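Local coordinates for protein acyl-homoserine-lactone synthase (Mesorhizobium sp. ORS 3359, PDB 6WNS) that probably catalyses the synthesis of acyl-homoserine lactone quorum-sensing signals from a coenzyme A-bound acyl donor, at residues 79-83 / 84-88; 143-146 / 147-151. All blocks are in the same frame, centred on the assembly; numbering follows the deposited sequence.

Contact 1. Residues 79-83 / 84-88; sequences PHLMS and EVFPI
The single-turn helix 81-84 is closed by Glu84 N, which donates to the carbonyl oxygen of the N-cap residue His80 (N to O 2.8 Å). The Ser83 hydroxyl makes two bonds. Its OG accepts a nearly straight one from His80 N (3.0 Å, 172° at the hydrogen) and donates to Glu84 OE2 at 2.6 Å, on that oxygen's anti lone pair. A bend at chi2 (-47°) turns the Glu84 carboxylate back for this bond, with CD resting 3.7 Å from Pro79 CB. Where the helix ends, Leu81 O takes two amides from opposite faces of its carbonyl plane, Val85 N at 2.8 Å and Phe86 N at 3.1 Å, the second bond spanning five residues. The Leu81 side chain, which also touches Thr104 of strand 100-108, lies beside those of Val85 and Phe86: CD1 meets Val85 CG2 at 3.7 Å, while CG lies at the edge of the Phe86 ring, 3.8 Å from CD2. Val85 CG1 in turn sits over the rim of one face of that ring. Met82 reaches strands 140-146 and 174-180. The result is a short helical turn laid against the central sheet, its first amides, those of Leu81 and Met82, held by the carboxylate of Glu102 and its N-cap amide by Ser83 OG, which supplies one half of a capping box.

Contact 2. Residues 143-146 / 147-151; sequences VVCE and TFWPK
Strand 143-146 runs straight into a type I beta turn from Glu146 to Trp149, with Thr147 and Phe148 at its corners, and helix 149-155 follows. The turn is closed by Trp149 N donating to Glu146 O at 3.1 Å; the bond is nearly straight at the hydrogen (165°), although the donor stands above the carbonyl plane. The chain swings here off the strand direction, and the CD1 edge of the Trp149 indole faces the strand end, its six-membered ring pointing off across the strand. CD1 comes within 3.7 Å of Cys145 CB, approached obliquely, and Glu146 O lies at the ring edge, 3.5 Å from the same CD1. Cys145 places its sulfur between the backbone N and the carbonyl carbon (chi1 59°), where SG touches Trp149 CB at 3.7 Å and makes an oblique sulfur-aromatic contact, 5.1 Å from the centroid of the five-membered ring. The strand belongs to the mixed sheet of an acetyltransferase-like fold, and the turn links it to helix 149-155; Cys145 and Thr147 also bond through their backbones to Ile175 and Asp173 alongside. Phe148 turns its ring back across Glu146: CE2 is 3.5 Å from Glu146 CB, and the carboxylate and ring planes are 60° apart. The same phenyl ring brings CE1 over the rim of one indole face, 3.6 Å above its plane.

From the N terminus, strand 69-75 leads to residues 79-88, where contact 1 closes a single helical turn before the chain continues through a loop to strand 100-108. Helix 121-135 then carries it over to strand 140-146, parallel to 100-108, and contact 2 turns the end of that strand into helix 149-155. The two contacts are in series, neither nesting nor crossing, with centres about 16 Å apart. They nevertheless meet: Met82 CE packs 3.6 Å from Val143 O, Met82 CG lies 3.9 Å from Val144 CG2, and Phe86 CD2 reaches Val144 CG1. This packing lays the 81-84 turn and the loop after it against strand 140-146.

Contact 1. Residues 79-83 / 84-88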
loop_
_atom_site.group_PDB
_atom_site.type_symbol
_atom_site.label_atom_id
_atom_site.label_comp_id
_atom_site.label_asym_id
_atom_site.label_seq_id
_atom_site.Cartn_x
_atom_site.Cartn_y
_atom_site.Cartn_z
ATOM N N PRO A 79 -9.613 1.755 -12.964
ATOM C CA PRO A 79 -8.255 1.654 -13.485
ATOM C C PRO A 79 -7.239 1.720 -12.348
ATOM O O PRO A 79 -7.381 2.522 -11.437
ATOM C CB PRO A 79 -8.120 2.831 -14.469
ATOM C CG PRO A 79 -9.334 3.719 -14.287
ATOM C CD PRO A 79 -10.349 2.871 -13.576
ATOM N N HIS A 80 -6.264 0.818 -12.392
ATOM C CA HIS A 80 -5.240 0.705 -11.346
ATOM C C HIS A 80 -3.911 0.280 -11.989
ATOM O O HIS A 80 -3.868 0.173 -13.237
ATOM C CB HIS A 80 -5.751 -0.171 -10.220
ATOM C CG HIS A 80 -6.050 -1.571 -10.638
ATOM N ND1 HIS A 80 -7.239 -1.890 -11.292
ATOM C CD2 HIS A 80 -5.410 -2.740 -10.443
ATOM C CE1 HIS A 80 -7.287 -3.205 -11.485
ATOM N NE2 HIS A 80 -6.188 -3.725 -10.992
ATOM N N LEU A 81 -2.828 0.277 -11.220
ATOM C CA LEU A 81 -1.476 0.102 -11.806
ATOM C C LEU A 81 -1.423 -1.231 -12.583
ATOM O O LEU A 81 -0.961 -1.257 -13.737
ATOM C CB LEU A 81 -0.405 0.087 -10.719
ATOM C CG LEU A 81 1.018 -0.012 -11.264
ATOM C CD1 LEU A 81 1.399 1.266 -11.978
ATOM C CD2 LEU A 81 1.997 -0.257 -10.154
ATOM N N MET A 82 -1.949 -2.265 -11.983
ATOM C CA MET A 82 -1.857 -3.621 -12.589
ATOM C C MET A 82 -2.725 -3.654 -13.823
ATOM O O MET A 82 -2.321 -4.355 -14.777
ATOM C CB MET A 82 -2.243 -4.749 -11.629
ATOM C CG MET A 82 -1.665 -6.110 -12.053
ATOM S SD MET A 82 -2.305 -7.519 -11.146
ATOM C CE MET A 82 -1.796 -7.117 -9.473
ATOM N N SER A 83 -3.840 -2.915 -13.839
ATOM C CA SER A 83 -4.739 -2.941 -15.000
ATOM C C SER A 83 -4.181 -2.063 -16.109
ATOM O O SER A 83 -4.275 -2.487 -17.226
ATOM C CB SER A 83 -6.158 -2.587 -14.650
ATOM O OG SER A 83 -6.375 -1.201 -14.615
ATOM N N GLU A 84 -3.615 -0.903 -15.808
ATOM C CA GLU A 84 -3.243 0.068 -16.868
ATOM C C GLU A 84 -1.786 -0.096 -17.310
ATOM O O GLU A 84 -1.494 0.327 -18.405
ATOM C CB GLU A 84 -3.477 1.457 -16.319
ATOM C CG GLU A 84 -4.929 1.689 -15.967
ATOM C CD GLU A 84 -5.992 1.266 -16.990
ATOM O OE1 GLU A 84 -6.085 1.886 -18.048
ATOM O OE2 GLU A 84 -6.708 0.304 -16.699
ATOM N N VAL A 85 -0.895 -0.573 -16.436
ATOM C CA VAL A 85 0.564 -0.599 -16.698
ATOM C C VAL A 85 1.080 -2.027 -16.746
ATOM O O VAL A 85 1.827 -2.375 -17.683
ATOM C CB VAL A 85 1.333 0.258 -15.661
ATOM C CG1 VAL A 85 2.817 0.328 -15.990
ATOM C CG2 VAL A 85 0.737 1.607 -15.578
ATOM N N PHE A 86 0.697 -2.874 -15.799
ATOM C CA PHE A 86 1.283 -4.215 -15.742
ATOM C C PHE A 86 0.253 -5.327 -15.941
ATOM O O PHE A 86 0.422 -6.351 -15.343
ATOM C CB PHE A 86 1.978 -4.394 -14.404
ATOM C CG PHE A 86 3.166 -3.486 -14.269
ATOM C CD1 PHE A 86 4.264 -3.670 -15.092
ATOM C CD2 PHE A 86 3.145 -2.401 -13.386
ATOM C CE1 PHE A 86 5.382 -2.856 -14.979
ATOM C CE2 PHE A 86 4.268 -1.602 -13.283
ATOM C CZ PHE A 86 5.371 -1.813 -14.097
ATOM N N PRO A 87 -0.722 -5.249 -16.860
ATOM C CA PRO A 87 -1.676 -6.363 -17.021
ATOM C C PRO A 87 -1.000 -7.665 -17.462
ATOM O O PRO A 87 -1.500 -8.779 -17.177
ATOM C CB PRO A 87 -2.614 -5.816 -18.105
ATOM C CG PRO A 87 -1.801 -4.788 -18.856
ATOM C CD PRO A 87 -0.976 -4.118 -17.773
ATOM N N ILE A 88 0.167 -7.544 -18.093
ATOM C CA ILE A 88 0.942 -8.738 -18.521
ATOM C C ILE A 88 1.332 -9.594 -17.306
ATOM O O ILE A 88 1.403 -10.821 -17.485
ATOM C CB ILE A 88 2.140 -8.408 -19.430
ATOM C CG1 ILE A 88 2.631 -9.703 -20.069
ATOM C CG2 ILE A 88 3.259 -7.664 -18.690
ATOM C CD1 ILE A 88 3.423 -9.502 -21.324
#

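Contact 2. Residues 143-146 / 147-151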
loop_
_atom_site.group_PDB
_atom_site.type_symbol
_atom_site.label_atom_id
_atom_site.label_comp_id
_atom_site.label_asym_id
_atom_site.label_seq_id
_atom_site.Cartn_x
_atom_site.Cartn_y
_atom_site.Cartn_z
ATOM N N VAL A 143 -1.482 -6.680 -5.865
ATOM C CA VAL A 143 -0.261 -5.821 -5.755
ATOM C C VAL A 143 0.774 -6.275 -6.775
ATOM O O VAL A 143 0.920 -7.489 -7.080
ATOM C CB VAL A 143 0.278 -5.851 -4.316
ATOM C CG1 VAL A 143 0.760 -7.264 -3.937
ATOM C CG2 VAL A 143 1.366 -4.833 -4.034
ATOM N N VAL A 144 1.525 -5.309 -7.241
ATOM C CA VAL A 144 2.741 -5.475 -8.067
ATOM C C VAL A 144 3.894 -5.091 -7.135
ATOM O O VAL A 144 3.850 -3.953 -6.558
ATOM C CB VAL A 144 2.686 -4.540 -9.300
ATOM C CG1 VAL A 144 3.971 -4.692 -10.132
ATOM C CG2 VAL A 144 1.435 -4.743 -10.163
ATOM N N CYS A 145 4.779 -6.015 -6.851
ATOM C CA CYS A 145 5.855 -5.808 -5.868
ATOM C C CYS A 145 7.113 -6.529 -6.363
ATOM O O CYS A 145 7.064 -7.336 -7.377
ATOM C CB CYS A 145 5.427 -6.266 -4.485
ATOM S SG CYS A 145 4.999 -8.016 -4.543
ATOM N N GLU A 146 8.234 -6.153 -5.749
ATOM C CA GLU A 146 9.522 -6.815 -5.995
ATOM C C GLU A 146 9.373 -8.307 -5.646
ATOM O O GLU A 146 8.643 -8.620 -4.709
ATOM C CB GLU A 146 10.608 -6.120 -5.196
ATOM C CG GLU A 146 10.972 -4.841 -5.912
ATOM C CD GLU A 146 12.343 -4.239 -5.632
ATOM O OE1 GLU A 146 13.349 -4.678 -6.240
ATOM O OE2 GLU A 146 12.344 -3.246 -4.899
ATOM N N THR A 147 10.097 -9.149 -6.367
ATOM C CA THR A 147 9.989 -10.622 -6.248
ATOM C C THR A 147 10.474 -11.103 -4.883
ATOM O O THR A 147 10.203 -12.242 -4.621
ATOM C CB THR A 147 10.713 -11.352 -7.376
ATOM O OG1 THR A 147 12.022 -10.765 -7.406
ATOM C CG2 THR A 147 10.064 -11.186 -8.730
ATOM N N PHE A 148 11.070 -10.294 -3.999
ATOM C CA PHE A 148 11.468 -10.804 -2.649
ATOM C C PHE A 148 10.287 -10.741 -1.664
ATOM O O PHE A 148 10.406 -11.282 -0.559
ATOM C CB PHE A 148 12.691 -10.076 -2.073
ATOM C CG PHE A 148 12.523 -8.592 -1.825
ATOM C CD1 PHE A 148 11.881 -8.123 -0.688
ATOM C CD2 PHE A 148 13.011 -7.659 -2.723
ATOM C CE1 PHE A 148 11.715 -6.768 -0.460
ATOM C CE2 PHE A 148 12.873 -6.309 -2.475
ATOM C CZ PHE A 148 12.199 -5.865 -1.354
ATOM N N TRP A 149 9.187 -10.064 -1.993
ATOM C CA TRP A 149 8.097 -9.761 -1.010
ATOM C C TRP A 149 7.349 -11.012 -0.581
ATOM O O TRP A 149 6.974 -11.100 0.592
ATOM C CB TRP A 149 7.102 -8.714 -1.529
ATOM C CG TRP A 149 7.570 -7.342 -1.176
ATOM C CD1 TRP A 149 8.170 -6.436 -2.004
ATOM C CD2 TRP A 149 7.615 -6.780 0.148
ATOM N NE1 TRP A 149 8.582 -5.351 -1.284
ATOM C CE2 TRP A 149 8.220 -5.503 0.027
ATOM C CE3 TRP A 149 7.225 -7.235 1.420
ATOM C CZ2 TRP A 149 8.440 -4.675 1.134
ATOM C CZ3 TRP A 149 7.424 -6.414 2.510
ATOM C CH2 TRP A 149 8.016 -5.143 2.361
ATOM N N PRO A 150 6.995 -11.923 -1.515
ATOM C CA PRO A 150 6.154 -13.070 -1.176
ATOM C C PRO A 150 6.775 -13.906 -0.042
ATOM O O PRO A 150 6.076 -14.209 0.866
ATOM C CB PRO A 150 6.042 -13.852 -2.492
ATOM C CG PRO A 150 6.263 -12.795 -3.546
ATOM C CD PRO A 150 7.281 -11.841 -2.954
ATOM N N LYS A 151 8.081 -14.137 -0.048
ATOM C CA LYS A 151 8.725 -14.884 1.065
ATOM C C LYS A 151 8.492 -14.130 2.374
ATOM O O LYS A 151 8.034 -14.759 3.347
ATOM C CB LYS A 151 10.208 -15.142 0.786
ATOM C CG LYS A 151 10.446 -16.362 -0.095
ATOM C CD LYS A 151 9.240 -16.671 -1.008
ATOM C CE LYS A 151 9.585 -16.825 -2.478
ATOM N NZ LYS A 151 8.440 -16.454 -3.346
#